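Side-chain contacts in thermosome subunit (Methanococcoides burtonii, PDB 3AQ1), which probably binds and hydrolyses ATP to help unfolded proteins fold, as a group II chaperonin: residues A[175-180]-A[251-256]; A[78-83]-A[374-379]; A[151-156]-A[337-342]. One frame throughout, in Å; residues are numbered along the deposited sequence.

Contact 1: A[175-180]-A[251-256]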
ATOM      1  N   GLU A 175     -16.070  17.669 -17.013  1.00 41.33           N
ATOM      2  CA  GLU A 175     -16.445  17.684 -18.412  1.00 45.46           C
ATOM      3  C   GLU A 175     -15.823  18.867 -19.146  1.00 41.88           C
ATOM      4  O   GLU A 175     -15.091  19.646 -18.542  1.00 37.85           O
ATOM      5  CB  GLU A 175     -17.973  17.560 -18.586  1.00 51.46           C
ATOM      6  CG  GLU A 175     -18.794  18.738 -18.183  1.00 63.43           C
ATOM      7  CD  GLU A 175     -20.285  18.449 -18.298  1.00 72.08           C
ATOM      8  OE1 GLU A 175     -20.943  18.992 -19.223  1.00 63.80           O
ATOM      9  OE2 GLU A 175     -20.797  17.673 -17.457  1.00 79.43           O
ATOM     10  N   ARG A 176     -16.055  18.965 -20.453  1.00 47.76           N
ATOM     11  CA  ARG A 176     -15.522  20.080 -21.235  1.00 35.78           C
ATOM     12  C   ARG A 176     -16.117  21.362 -20.692  1.00 44.48           C
ATOM     13  O   ARG A 176     -17.314  21.398 -20.375  1.00 51.79           O
ATOM     14  CB  ARG A 176     -15.921  19.948 -22.693  1.00 31.91           C
ATOM     15  CG  ARG A 176     -15.168  18.923 -23.467  1.00 43.88           C
ATOM     16  CD  ARG A 176     -15.859  18.707 -24.780  1.00 40.09           C
ATOM     17  NE  ARG A 176     -17.129  18.029 -24.577  1.00 43.51           N
ATOM     18  CZ  ARG A 176     -18.096  17.969 -25.483  1.00 57.97           C
ATOM     19  NH1 ARG A 176     -17.940  18.565 -26.650  1.00 57.62           N
ATOM     20  NH2 ARG A 176     -19.222  17.318 -25.220  1.00 67.65           N
ATOM     21  N   SER A 177     -15.303  22.412 -20.599  1.00 32.01           N
ATOM     22  CA  SER A 177     -15.780  23.680 -20.051  1.00 39.90           C
ATOM     23  C   SER A 177     -16.735  24.399 -20.991  1.00 47.56           C
ATOM     24  O   SER A 177     -17.594  25.176 -20.540  1.00 55.62           O
ATOM     25  CB  SER A 177     -14.624  24.611 -19.686  1.00 35.30           C
ATOM     26  OG  SER A 177     -13.967  25.048 -20.854  1.00 54.63           O
ATOM     27  N   HIS A 178     -16.559  24.160 -22.289  1.00 46.98           N
ATOM     28  CA  HIS A 178     -17.389  24.775 -23.329  1.00 52.72           C
ATOM     29  C   HIS A 178     -17.889  23.655 -24.230  1.00 52.52           C
ATOM     30  O   HIS A 178     -17.134  22.753 -24.588  1.00 56.65           O
ATOM     31  CB  HIS A 178     -16.586  25.815 -24.132  1.00 50.41           C
ATOM     32  CG  HIS A 178     -17.429  26.800 -24.892  1.00 59.91           C
ATOM     33  ND1 HIS A 178     -18.044  26.496 -26.089  1.00 56.56           N
ATOM     34  CD2 HIS A 178     -17.724  28.101 -24.642  1.00 66.90           C
ATOM     35  CE1 HIS A 178     -18.691  27.558 -26.534  1.00 61.70           C
ATOM     36  NE2 HIS A 178     -18.514  28.547 -25.675  1.00 65.55           N
ATOM     37  N   PRO A 179     -19.172  23.703 -24.591  1.00 53.92           N
ATOM     38  CA  PRO A 179     -19.821  22.602 -25.309  1.00 58.08           C
ATOM     39  C   PRO A 179     -19.371  22.494 -26.765  1.00 65.87           C
ATOM     40  O   PRO A 179     -19.598  21.459 -27.401  1.00 69.85           O
ATOM     41  CB  PRO A 179     -21.306  22.967 -25.250  1.00 47.40           C
ATOM     42  CG  PRO A 179     -21.401  24.085 -24.266  1.00 52.38           C
ATOM     43  CD  PRO A 179     -20.106  24.797 -24.303  1.00 53.73           C
ATOM     44  N   ASN A 180     -18.743  23.535 -27.297  1.00 55.63           N
ATOM     45  CA  ASN A 180     -18.278  23.443 -28.677  1.00 63.30           C
ATOM     46  C   ASN A 180     -16.863  22.901 -28.802  1.00 57.38           C
ATOM     47  O   ASN A 180     -16.351  22.775 -29.906  1.00 58.95           O
ATOM     48  CB  ASN A 180     -18.461  24.765 -29.432  1.00 66.49           C
ATOM     49  CG  ASN A 180     -19.920  25.186 -29.509  1.00 80.17           C
ATOM     50  OD1 ASN A 180     -20.822  24.362 -29.338  1.00 89.36           O
ATOM     51  ND2 ASN A 180     -20.161  26.470 -29.751  1.00 82.06           N
ATOM     52  N   MET A 251     -14.680  34.396 -22.021  1.00 56.30           N
ATOM     53  CA  MET A 251     -14.171  34.870 -23.293  1.00 49.01           C
ATOM     54  C   MET A 251     -12.914  34.088 -23.685  1.00 49.72           C
ATOM     55  O   MET A 251     -12.768  33.665 -24.826  1.00 53.98           O
ATOM     56  CB  MET A 251     -13.898  36.366 -23.225  1.00 52.06           C
ATOM     57  CG  MET A 251     -13.775  37.012 -24.583  1.00 73.48           C
ATOM     58  SD  MET A 251     -15.342  37.221 -25.444  1.00 93.98           S
ATOM     59  CE  MET A 251     -16.248  38.172 -24.226  1.00143.36           C
ATOM     60  N   ALA A 252     -12.020  33.870 -22.729  1.00 41.62           N
ATOM     61  CA  ALA A 252     -10.889  32.991 -22.961  1.00 40.58           C
ATOM     62  C   ALA A 252     -11.330  31.575 -23.362  1.00 54.99           C
ATOM     63  O   ALA A 252     -10.628  30.882 -24.097  1.00 56.74           O
ATOM     64  CB  ALA A 252      -9.990  32.951 -21.748  1.00 38.60           C
ATOM     65  N   GLN A 253     -12.485  31.133 -22.882  1.00 54.73           N
ATOM     66  CA  GLN A 253     -12.961  29.825 -23.287  1.00 48.30           C
ATOM     67  C   GLN A 253     -13.397  29.845 -24.739  1.00 48.40           C
ATOM     68  O   GLN A 253     -13.262  28.855 -25.447  1.00 51.76           O
ATOM     69  CB  GLN A 253     -14.109  29.368 -22.417  1.00 57.00           C
ATOM     70  CG  GLN A 253     -13.701  28.862 -21.061  1.00 61.34           C
ATOM     71  CD  GLN A 253     -14.870  28.256 -20.339  1.00 54.39           C
ATOM     72  OE1 GLN A 253     -15.023  28.414 -19.137  1.00 64.69           O
ATOM     73  NE2 GLN A 253     -15.716  27.574 -21.082  1.00 43.51           N
ATOM     74  N   TYR A 254     -13.916  30.982 -25.184  1.00 44.22           N
ATOM     75  CA  TYR A 254     -14.369  31.118 -26.566  1.00 47.50           C
ATOM     76  C   TYR A 254     -13.211  31.021 -27.579  1.00 53.49           C
ATOM     77  O   TYR A 254     -13.300  30.302 -28.572  1.00 50.56           O
ATOM     78  CB  TYR A 254     -15.150  32.423 -26.748  1.00 44.81           C
ATOM     79  CG  TYR A 254     -15.558  32.678 -28.178  1.00 61.38           C
ATOM     80  CD1 TYR A 254     -16.512  31.887 -28.792  1.00 58.46           C
ATOM     81  CD2 TYR A 254     -14.973  33.704 -28.921  1.00 62.37           C
ATOM     82  CE1 TYR A 254     -16.882  32.107 -30.096  1.00 69.56           C
ATOM     83  CE2 TYR A 254     -15.338  33.932 -30.225  1.00 63.76           C
ATOM     84  CZ  TYR A 254     -16.296  33.130 -30.814  1.00 74.00           C
ATOM     85  OH  TYR A 254     -16.682  33.339 -32.121  1.00 78.52           O
ATOM     86  N   TYR A 255     -12.128  31.742 -27.307  1.00 54.75           N
ATOM     87  CA  TYR A 255     -10.917  31.688 -28.122  1.00 45.15           C
ATOM     88  C   TYR A 255     -10.266  30.314 -28.110  1.00 41.55           C
ATOM     89  O   TYR A 255      -9.846  29.804 -29.153  1.00 44.53           O
ATOM     90  CB  TYR A 255      -9.917  32.742 -27.641  1.00 41.13           C
ATOM     91  CG  TYR A 255     -10.447  34.142 -27.790  1.00 51.98           C
ATOM     92  CD1 TYR A 255     -11.162  34.515 -28.922  1.00 59.68           C
ATOM     93  CD2 TYR A 255     -10.233  35.093 -26.810  1.00 60.39           C
ATOM     94  CE1 TYR A 255     -11.659  35.796 -29.067  1.00 61.34           C
ATOM     95  CE2 TYR A 255     -10.722  36.381 -26.947  1.00 64.39           C
ATOM     96  CZ  TYR A 255     -11.434  36.723 -28.074  1.00 66.55           C
ATOM     97  OH  TYR A 255     -11.921  38.000 -28.204  1.00 79.38           O
ATOM     98  N   ILE A 256     -10.177  29.728 -26.919  1.00 44.16           N
ATOM     99  CA  ILE A 256      -9.593  28.408 -26.754  1.00 46.71           C
ATOM    100  C   ILE A 256     -10.449  27.415 -27.513  1.00 48.90           C
ATOM    101  O   ILE A 256      -9.951  26.555 -28.240  1.00 51.35           O
ATOM    102  CB  ILE A 256      -9.504  28.020 -25.265  1.00 50.36           C
ATOM    103  CG1 ILE A 256      -8.579  28.990 -24.533  1.00 50.80           C
ATOM    104  CG2 ILE A 256      -8.983  26.604 -25.105  1.00 42.50           C
ATOM    105  CD1 ILE A 256      -8.451  28.701 -23.077  1.00 45.42           C
TER

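Contact 2: A[78-83]-A[374-379]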
ATOM      1  N   TYR A  78      22.249  -8.806  21.151  1.00 53.87           N
ATOM      2  CA  TYR A  78      20.919  -8.489  20.650  1.00 53.84           C
ATOM      3  C   TYR A  78      20.950  -8.168  19.157  1.00 61.43           C
ATOM      4  O   TYR A  78      20.145  -8.695  18.388  1.00 66.46           O
ATOM      5  CB  TYR A  78      20.318  -7.303  21.407  1.00 47.08           C
ATOM      6  CG  TYR A  78      19.697  -7.621  22.745  1.00 35.65           C
ATOM      7  CD1 TYR A  78      19.761  -8.891  23.292  1.00 38.50           C
ATOM      8  CD2 TYR A  78      19.064  -6.632  23.471  1.00 45.03           C
ATOM      9  CE1 TYR A  78      19.196  -9.159  24.525  1.00 42.98           C
ATOM     10  CE2 TYR A  78      18.494  -6.887  24.698  1.00 50.76           C
ATOM     11  CZ  TYR A  78      18.558  -8.147  25.219  1.00 49.85           C
ATOM     12  OH  TYR A  78      17.980  -8.379  26.445  1.00 60.28           O
ATOM     13  N   ARG A  79      21.868  -7.294  18.753  1.00 60.24           N
ATOM     14  CA  ARG A  79      21.945  -6.879  17.357  1.00 66.74           C
ATOM     15  C   ARG A  79      22.267  -8.065  16.449  1.00 69.76           C
ATOM     16  O   ARG A  79      21.802  -8.140  15.310  1.00 74.41           O
ATOM     17  CB  ARG A  79      22.974  -5.768  17.167  1.00 67.75           C
ATOM     18  CG  ARG A  79      23.099  -5.310  15.722  1.00 71.26           C
ATOM     19  CD  ARG A  79      24.188  -4.276  15.564  1.00 64.00           C
ATOM     20  NE  ARG A  79      23.979  -3.138  16.448  1.00 59.63           N
ATOM     21  CZ  ARG A  79      23.126  -2.150  16.191  1.00 69.47           C
ATOM     22  NH1 ARG A  79      22.397  -2.172  15.075  1.00 62.74           N
ATOM     23  NH2 ARG A  79      22.999  -1.142  17.049  1.00 69.94           N
ATOM     24  N   HIS A  80      23.059  -8.993  16.965  1.00 61.93           N
ATOM     25  CA  HIS A  80      23.354 -10.220  16.250  1.00 70.47           C
ATOM     26  C   HIS A  80      22.088 -11.083  16.230  1.00 68.45           C
ATOM     27  O   HIS A  80      21.766 -11.733  15.229  1.00 62.73           O
ATOM     28  CB  HIS A  80      24.538 -10.933  16.916  1.00 80.13           C
ATOM     29  CG  HIS A  80      25.058 -12.107  16.149  1.00 98.27           C
ATOM     30  ND1 HIS A  80      25.773 -13.127  16.745  1.00106.89           N
ATOM     31  CD2 HIS A  80      24.963 -12.431  14.837  1.00108.35           C
ATOM     32  CE1 HIS A  80      26.096 -14.026  15.833  1.00111.64           C
ATOM     33  NE2 HIS A  80      25.617 -13.630  14.668  1.00113.52           N
ATOM     34  N   ALA A  81      21.351 -11.056  17.333  1.00 68.78           N
ATOM     35  CA  ALA A  81      20.088 -11.775  17.412  1.00 63.98           C
ATOM     36  C   ALA A  81      19.132 -11.298  16.333  1.00 56.24           C
ATOM     37  O   ALA A  81      18.626 -12.097  15.558  1.00 59.40           O
ATOM     38  CB  ALA A  81      19.463 -11.613  18.781  1.00 64.67           C
ATOM     39  N   ALA A  82      18.892  -9.993  16.280  1.00 51.52           N
ATOM     40  CA  ALA A  82      17.970  -9.422  15.301  1.00 54.34           C
ATOM     41  C   ALA A  82      18.339  -9.819  13.883  1.00 63.33           C
ATOM     42  O   ALA A  82      17.473 -10.108  13.063  1.00 67.69           O
ATOM     43  CB  ALA A  82      17.935  -7.922  15.416  1.00 52.02           C
ATOM     44  N   GLU A  83      19.630  -9.822  13.597  1.00 70.53           N
ATOM     45  CA  GLU A  83      20.102 -10.158  12.263  1.00 78.41           C
ATOM     46  C   GLU A  83      19.910 -11.648  11.972  1.00 74.77           C
ATOM     47  O   GLU A  83      19.564 -12.042  10.851  1.00 70.50           O
ATOM     48  CB  GLU A  83      21.558  -9.712  12.089  1.00 83.89           C
ATOM     49  CG  GLU A  83      21.709  -8.187  12.071  1.00 86.96           C
ATOM     50  CD  GLU A  83      23.123  -7.706  12.361  1.00 87.99           C
ATOM     51  OE1 GLU A  83      23.972  -8.537  12.761  1.00 87.94           O
ATOM     52  OE2 GLU A  83      23.376  -6.487  12.197  1.00 83.72           O
ATOM     53  N   SER A 374      16.957 -20.289  19.919  1.00 77.14           N
ATOM     54  CA  SER A 374      17.445 -20.932  21.135  1.00 71.91           C
ATOM     55  C   SER A 374      18.357 -22.082  20.754  1.00 67.25           C
ATOM     56  O   SER A 374      19.231 -22.474  21.524  1.00 70.02           O
ATOM     57  CB  SER A 374      16.292 -21.434  22.009  1.00 69.03           C
ATOM     58  OG  SER A 374      15.837 -20.417  22.884  1.00 73.79           O
ATOM     59  N   GLU A 375      18.141 -22.624  19.561  1.00 69.32           N
ATOM     60  CA  GLU A 375      19.038 -23.626  19.011  1.00 86.57           C
ATOM     61  C   GLU A 375      20.356 -22.951  18.644  1.00 98.43           C
ATOM     62  O   GLU A 375      21.436 -23.460  18.958  1.00104.90           O
ATOM     63  CB  GLU A 375      18.409 -24.315  17.795  1.00 90.54           C
ATOM     64  CG  GLU A 375      17.859 -25.706  18.089  1.00 98.52           C
ATOM     65  CD  GLU A 375      16.581 -26.020  17.318  1.00107.23           C
ATOM     66  OE1 GLU A 375      16.063 -25.127  16.616  1.00109.01           O
ATOM     67  OE2 GLU A 375      16.085 -27.162  17.420  1.00111.05           O
ATOM     68  N   TYR A 376      20.258 -21.795  17.995  1.00 97.02           N
ATOM     69  CA  TYR A 376      21.430 -20.999  17.650  1.00 93.16           C
ATOM     70  C   TYR A 376      22.212 -20.647  18.913  1.00 94.92           C
ATOM     71  O   TYR A 376      23.429 -20.822  18.966  1.00 93.27           O
ATOM     72  CB  TYR A 376      21.008 -19.726  16.910  1.00 85.91           C
ATOM     73  CG  TYR A 376      22.144 -18.943  16.291  1.00 85.86           C
ATOM     74  CD1 TYR A 376      22.840 -19.442  15.197  1.00 94.37           C
ATOM     75  CD2 TYR A 376      22.511 -17.697  16.785  1.00 85.46           C
ATOM     76  CE1 TYR A 376      23.884 -18.725  14.617  1.00 97.36           C
ATOM     77  CE2 TYR A 376      23.554 -16.969  16.212  1.00 90.86           C
ATOM     78  CZ  TYR A 376      24.237 -17.491  15.126  1.00 96.68           C
ATOM     79  OH  TYR A 376      25.269 -16.785  14.544  1.00 92.27           O
ATOM     80  N   ALA A 377      21.501 -20.157  19.927  1.00 92.37           N
ATOM     81  CA  ALA A 377      22.112 -19.790  21.202  1.00 91.83           C
ATOM     82  C   ALA A 377      23.110 -20.842  21.669  1.00 98.71           C
ATOM     83  O   ALA A 377      24.235 -20.517  22.041  1.00104.71           O
ATOM     84  CB  ALA A 377      21.045 -19.571  22.266  1.00 86.20           C
ATOM     85  N   SER A 378      22.693 -22.103  21.643  1.00 96.95           N
ATOM     86  CA  SER A 378      23.548 -23.206  22.070  1.00 94.84           C
ATOM     87  C   SER A 378      24.865 -23.289  21.293  1.00102.54           C
ATOM     88  O   SER A 378      25.918 -23.552  21.873  1.00100.39           O
ATOM     89  CB  SER A 378      22.793 -24.529  21.972  1.00 90.34           C
ATOM     90  OG  SER A 378      21.775 -24.590  22.952  1.00 91.54           O
ATOM     91  N   THR A 379      24.807 -23.063  19.984  1.00110.41           N
ATOM     92  CA  THR A 379      25.998 -23.167  19.142  1.00113.61           C
ATOM     93  C   THR A 379      26.890 -21.935  19.257  1.00116.13           C
ATOM     94  O   THR A 379      27.843 -21.772  18.494  1.00121.50           O
ATOM     95  CB  THR A 379      25.635 -23.386  17.660  1.00111.78           C
ATOM     96  OG1 THR A 379      25.345 -22.124  17.041  1.00113.17           O
ATOM     97  CG2 THR A 379      24.434 -24.321  17.534  1.00106.26           C
TER

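Contact 3: A[151-156]-A[337-342]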
ATOM      1  N   ILE A 151      -2.614   3.612  -9.091  1.00 56.38           N
ATOM      2  CA  ILE A 151      -4.038   3.304  -9.028  1.00 43.51           C
ATOM      3  C   ILE A 151      -4.877   4.449  -8.480  1.00 44.82           C
ATOM      4  O   ILE A 151      -4.615   4.974  -7.416  1.00 60.83           O
ATOM      5  CB  ILE A 151      -4.312   1.997  -8.282  1.00 41.83           C
ATOM      6  CG1 ILE A 151      -3.656   0.842  -9.041  1.00 43.11           C
ATOM      7  CG2 ILE A 151      -5.810   1.766  -8.142  1.00 26.53           C
ATOM      8  CD1 ILE A 151      -3.907  -0.513  -8.458  1.00 43.27           C
ATOM      9  N   LYS A 152      -5.877   4.850  -9.244  1.00 40.16           N
ATOM     10  CA  LYS A 152      -6.846   5.818  -8.770  1.00 46.44           C
ATOM     11  C   LYS A 152      -8.208   5.136  -8.659  1.00 48.43           C
ATOM     12  O   LYS A 152      -8.638   4.433  -9.571  1.00 49.07           O
ATOM     13  CB  LYS A 152      -6.943   7.018  -9.714  1.00 45.75           C
ATOM     14  CG  LYS A 152      -8.159   7.876  -9.407  1.00 49.47           C
ATOM     15  CD  LYS A 152      -8.380   8.989 -10.403  1.00 54.65           C
ATOM     16  CE  LYS A 152      -9.731   9.625 -10.148  1.00 40.90           C
ATOM     17  NZ  LYS A 152      -9.785  11.022 -10.635  1.00 47.40           N
ATOM     18  N   ILE A 153      -8.883   5.335  -7.536  1.00 36.99           N
ATOM     19  CA  ILE A 153     -10.220   4.797  -7.392  1.00 35.95           C
ATOM     20  C   ILE A 153     -11.213   5.919  -7.556  1.00 40.32           C
ATOM     21  O   ILE A 153     -11.114   6.946  -6.908  1.00 61.40           O
ATOM     22  CB  ILE A 153     -10.432   4.099  -6.040  1.00 37.94           C
ATOM     23  CG1 ILE A 153      -9.299   3.100  -5.781  1.00 38.11           C
ATOM     24  CG2 ILE A 153     -11.731   3.374  -6.058  1.00 31.95           C
ATOM     25  CD1 ILE A 153      -9.554   2.136  -4.630  1.00 30.68           C
ATOM     26  N   GLU A 154     -12.145   5.729  -8.473  1.00 46.22           N
ATOM     27  CA  GLU A 154     -13.190   6.705  -8.743  1.00 46.55           C
ATOM     28  C   GLU A 154     -14.492   5.954  -8.521  1.00 55.79           C
ATOM     29  O   GLU A 154     -14.793   4.984  -9.229  1.00 55.32           O
ATOM     30  CB  GLU A 154     -13.101   7.224 -10.184  1.00 38.27           C
ATOM     31  CG  GLU A 154     -14.194   8.204 -10.565  1.00 57.66           C
ATOM     32  CD  GLU A 154     -13.956   9.568  -9.956  1.00 58.47           C
ATOM     33  OE1 GLU A 154     -12.773   9.874  -9.696  1.00 52.08           O
ATOM     34  OE2 GLU A 154     -14.940  10.316  -9.727  1.00 56.76           O
ATOM     35  N   LYS A 155     -15.252   6.362  -7.515  1.00 58.36           N
ATOM     36  CA  LYS A 155     -16.418   5.573  -7.151  1.00 60.95           C
ATOM     37  C   LYS A 155     -17.668   5.992  -7.912  1.00 62.11           C
ATOM     38  O   LYS A 155     -18.071   7.154  -7.899  1.00 71.11           O
ATOM     39  CB  LYS A 155     -16.629   5.532  -5.627  1.00 59.10           C
ATOM     40  CG  LYS A 155     -16.684   6.870  -4.946  1.00 62.77           C
ATOM     41  CD  LYS A 155     -16.116   6.811  -3.534  1.00 59.77           C
ATOM     42  CE  LYS A 155     -16.208   8.194  -2.893  1.00 72.81           C
ATOM     43  NZ  LYS A 155     -15.456   8.274  -1.618  1.00 83.30           N
ATOM     44  N   ARG A 156     -18.249   5.024  -8.606  1.00 52.91           N
ATOM     45  CA  ARG A 156     -19.481   5.231  -9.342  1.00 61.57           C
ATOM     46  C   ARG A 156     -20.673   4.537  -8.638  1.00 68.32           C
ATOM     47  O   ARG A 156     -20.835   3.313  -8.710  1.00 61.48           O
ATOM     48  CB  ARG A 156     -19.315   4.696 -10.762  1.00 58.68           C
ATOM     49  CG  ARG A 156     -18.080   5.201 -11.482  1.00 63.54           C
ATOM     50  CD  ARG A 156     -18.429   5.695 -12.887  1.00 81.02           C
ATOM     51  NE  ARG A 156     -19.282   6.883 -12.853  1.00 92.30           N
ATOM     52  CZ  ARG A 156     -19.009   7.981 -12.148  1.00 98.95           C
ATOM     53  NH1 ARG A 156     -17.906   8.053 -11.408  1.00100.09           N
ATOM     54  NH2 ARG A 156     -19.841   9.011 -12.180  1.00100.12           N
ATOM     55  N   SER A 337     -17.765   2.294   1.421  1.00 45.81           N
ATOM     56  CA  SER A 337     -17.123   1.209   2.153  1.00 48.60           C
ATOM     57  C   SER A 337     -16.241   0.351   1.266  1.00 47.76           C
ATOM     58  O   SER A 337     -15.142  -0.047   1.660  1.00 53.77           O
ATOM     59  CB  SER A 337     -18.176   0.314   2.815  1.00 58.42           C
ATOM     60  OG  SER A 337     -19.066   1.087   3.587  1.00 72.66           O
ATOM     61  N   LEU A 338     -16.738   0.031   0.077  1.00 40.38           N
ATOM     62  CA  LEU A 338     -15.928  -0.702  -0.885  1.00 43.83           C
ATOM     63  C   LEU A 338     -14.621   0.052  -1.160  1.00 49.91           C
ATOM     64  O   LEU A 338     -13.545  -0.540  -1.111  1.00 49.91           O
ATOM     65  CB  LEU A 338     -16.702  -0.955  -2.178  1.00 41.84           C
ATOM     66  CG  LEU A 338     -17.855  -1.947  -2.016  1.00 44.71           C
ATOM     67  CD1 LEU A 338     -18.602  -2.174  -3.333  1.00 44.81           C
ATOM     68  CD2 LEU A 338     -17.349  -3.261  -1.434  1.00 35.06           C
ATOM     69  N   ASP A 339     -14.711   1.357  -1.413  1.00 47.61           N
ATOM     70  CA  ASP A 339     -13.505   2.142  -1.619  1.00 53.07           C
ATOM     71  C   ASP A 339     -12.515   1.990  -0.468  1.00 50.94           C
ATOM     72  O   ASP A 339     -11.340   1.708  -0.704  1.00 53.53           O
ATOM     73  CB  ASP A 339     -13.809   3.616  -1.875  1.00 59.67           C
ATOM     74  CG  ASP A 339     -12.549   4.465  -1.930  1.00 64.53           C
ATOM     75  OD1 ASP A 339     -12.045   4.711  -3.041  1.00 70.89           O
ATOM     76  OD2 ASP A 339     -12.047   4.878  -0.860  1.00 71.65           O
ATOM     77  N   HIS A 340     -12.965   2.175   0.769  1.00 52.72           N
ATOM     78  CA  HIS A 340     -12.059   2.018   1.915  1.00 51.47           C
ATOM     79  C   HIS A 340     -11.477   0.608   1.909  1.00 49.34           C
ATOM     80  O   HIS A 340     -10.259   0.417   2.006  1.00 46.32           O
ATOM     81  CB  HIS A 340     -12.749   2.336   3.244  1.00 62.46           C
ATOM     82  CG  HIS A 340     -13.041   3.795   3.442  1.00101.06           C
ATOM     83  ND1 HIS A 340     -13.983   4.477   2.699  1.00112.34           N
ATOM     84  CD2 HIS A 340     -12.520   4.701   4.307  1.00113.88           C
ATOM     85  CE1 HIS A 340     -14.027   5.738   3.093  1.00114.94           C
ATOM     86  NE2 HIS A 340     -13.149   5.899   4.068  1.00117.83           N
ATOM     87  N   ALA A 341     -12.346  -0.381   1.743  1.00 38.52           N
ATOM     88  CA  ALA A 341     -11.887  -1.754   1.729  1.00 45.58           C
ATOM     89  C   ALA A 341     -10.816  -1.982   0.639  1.00 52.74           C
ATOM     90  O   ALA A 341      -9.682  -2.370   0.947  1.00 51.94           O
ATOM     91  CB  ALA A 341     -13.062  -2.697   1.575  1.00 41.78           C
ATOM     92  N   LEU A 342     -11.177  -1.721  -0.618  1.00 45.18           N
ATOM     93  CA  LEU A 342     -10.247  -1.825  -1.751  1.00 45.12           C
ATOM     94  C   LEU A 342      -8.901  -1.147  -1.494  1.00 47.24           C
ATOM     95  O   LEU A 342      -7.850  -1.729  -1.761  1.00 44.61           O
ATOM     96  CB  LEU A 342     -10.890  -1.252  -3.024  1.00 44.66           C
ATOM     97  CG  LEU A 342     -10.177  -1.300  -4.374  1.00 41.21           C
ATOM     98  CD1 LEU A 342      -9.844  -2.715  -4.806  1.00 34.62           C
ATOM     99  CD2 LEU A 342     -11.090  -0.662  -5.363  1.00 50.71           C
TER

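Contact 1: A[175-180]-A[251-256]
A side chain reaching from a helix to a loop joins Q253, on helix 250-258, to S177 and H178, in the loop between strands 169-172 and 184-193, far out from the centre of the chain in what corresponds to the apical domain. Q253 does nearly all the reaching. Its chain is extended beyond CG, which carries the amide clear of the helix surface and lays NE2 against the loop. There NE2 donates a weak hydrogen bond to the backbone O of S177, 3.1 Å long and bent to 140° at the hydrogen. The hydroxyl of S177 lies beside the same amide, 3.1 Å from OG to NE2 of Q253, but at a poor angle for bonding; OG turns instead to a weak hydrogen bond with A263 O.

H178 comes at the amide from another direction. Its CB is 3.6 Å from NE2 of Q253, and its ring meets that nitrogen edge-on, with the ring and amide planes 84° apart, so the two flat groups do not stack. The far edge of the imidazole is held by its own loop: N180 N donates to H178 ND1 over 3.3 Å, close to the ring plane and nearly straight at 164°, which should limit rotation of the ring. H178 and N180 also touch E257, one turn further along the helix.

Backbone bonds between S177 and A263 fasten the loop beside strand 262-264. Strands 241-244 and 262-264 run parallel with helix 250-258 between them, a beta-alpha-beta crossover, and Q253 ties its helix to the loop alongside.

Contact 2: A[78-83]-A[374-379]
Among the packed helices of the equatorial domain, as this part is called in group II chaperonins, H80 of helix 71-92 and Y376 near the end of helix 364-378 form an offset edge-to-face aromatic pair. It is a small surface contact in which these two side chains alone bridge the segments. H80 has its CG anti to the backbone N (chi1 -172°), which swings the imidazole out toward the other helix, and the two side chains cross at about a right angle. The tyrosine turns its edge toward the face of the imidazole; the ring centroids of H80 and Y376 are 5.6 Å apart and the planes stand at 77°. The phenol end does the touching, the OH of Y376 lying 3.2 Å from both CE1 and NE2 of H80, while the ring carbon CE2 of Y376 follows at 3.9 Å from the same CE1.

Behind the tyrosine the helix finishes. T379 is the first residue to leave helical geometry, and its hydroxyl turns back to donate to the carbonyl O of Y376, 3.0 Å from OG1, arriving in the carbonyl plane on a lone pair. The backbone N of T379 adds a weak bond to that same oxygen, so the carbonyl of Y376 takes two donors where the chain turns out of the helix.

Helix 383-394 touches both segments, meeting A81 through F391 and A377 through S389. The same helix supplies the strongest polar partner of H80: E384, whose OE2 is hydrogen-bonded to ND1. That carboxylate would tend to polarise the imidazole and may favour its protonated form; the ring is thus held at ND1 by E384 while its face meets the tyrosine edge.

Contact 3: A[151-156]-A[337-342]
I153, on strand 151-157, packs against L342 and D339 of helix 332-355, and this is the tight half of the contact. The strand and helix segments run nearly antiparallel, at 163°, with their axes 9.5 Å apart at closest approach. The two branches of the isoleucine divide the work. Its CG1 is directed anti to the carbonyl carbon (chi1 -50°), and the extended chain (chi2 -167°) carries CD1 on to L342, where it lies 3.3 Å from CD2 and also against CG. The other branch, CG2, meets the carboxylate of D339 at 3.3 Å from OD1, an apolar methyl beside a charged oxygen with no hydrogen bond between them. An alanine here would lack both branches and would probably leave a gap beside L342, with the D339 carboxylate losing the methyl it rests on.

Two residues further along the strand the contact slackens. K155 also points toward the helix, yet it is exposed and only brushes it, its CD 4.3 Å from CB of D339. The charged ends stay apart, with K155 NZ 4.9 Å from OD2 of D339, so any attraction is diffuse; D336 gives the lysine a long, weak ion pair. E154 points away from the helix, and on that other side of the strand its OE1 makes a salt bridge of 3.3 Å to K152 NZ, which D271 also engages.

I153 continues onto N343 and L346 of the same helix, while L338 and L342 turn to helix 121-132. Strand 151-157 lies at the edge of its sheet, parallel to strand 323-329, and helix 332-355 covers one face of it.

Overall arrangement
From the N-terminal side, the chain passes first through 78-83, whose partner 374-379 comes almost 300 residues later, so contact 2 closes the widest loop. Contact 3 closes a loop within it, from 151-156 to 337-342, and contact 1 the innermost, from 175-180 to 251-256. The three are nested and none cross. In space they spread along an elongated monomer: contacts 1 and 2 lie on opposite sides of the chain's centre, 70 Å between centres, and contact 3 lies between. They correspond to the chaperonin layout, contact 2 joining equatorial helices, contact 3 an intermediate strand and helix, and contact 1 an apical loop and helix.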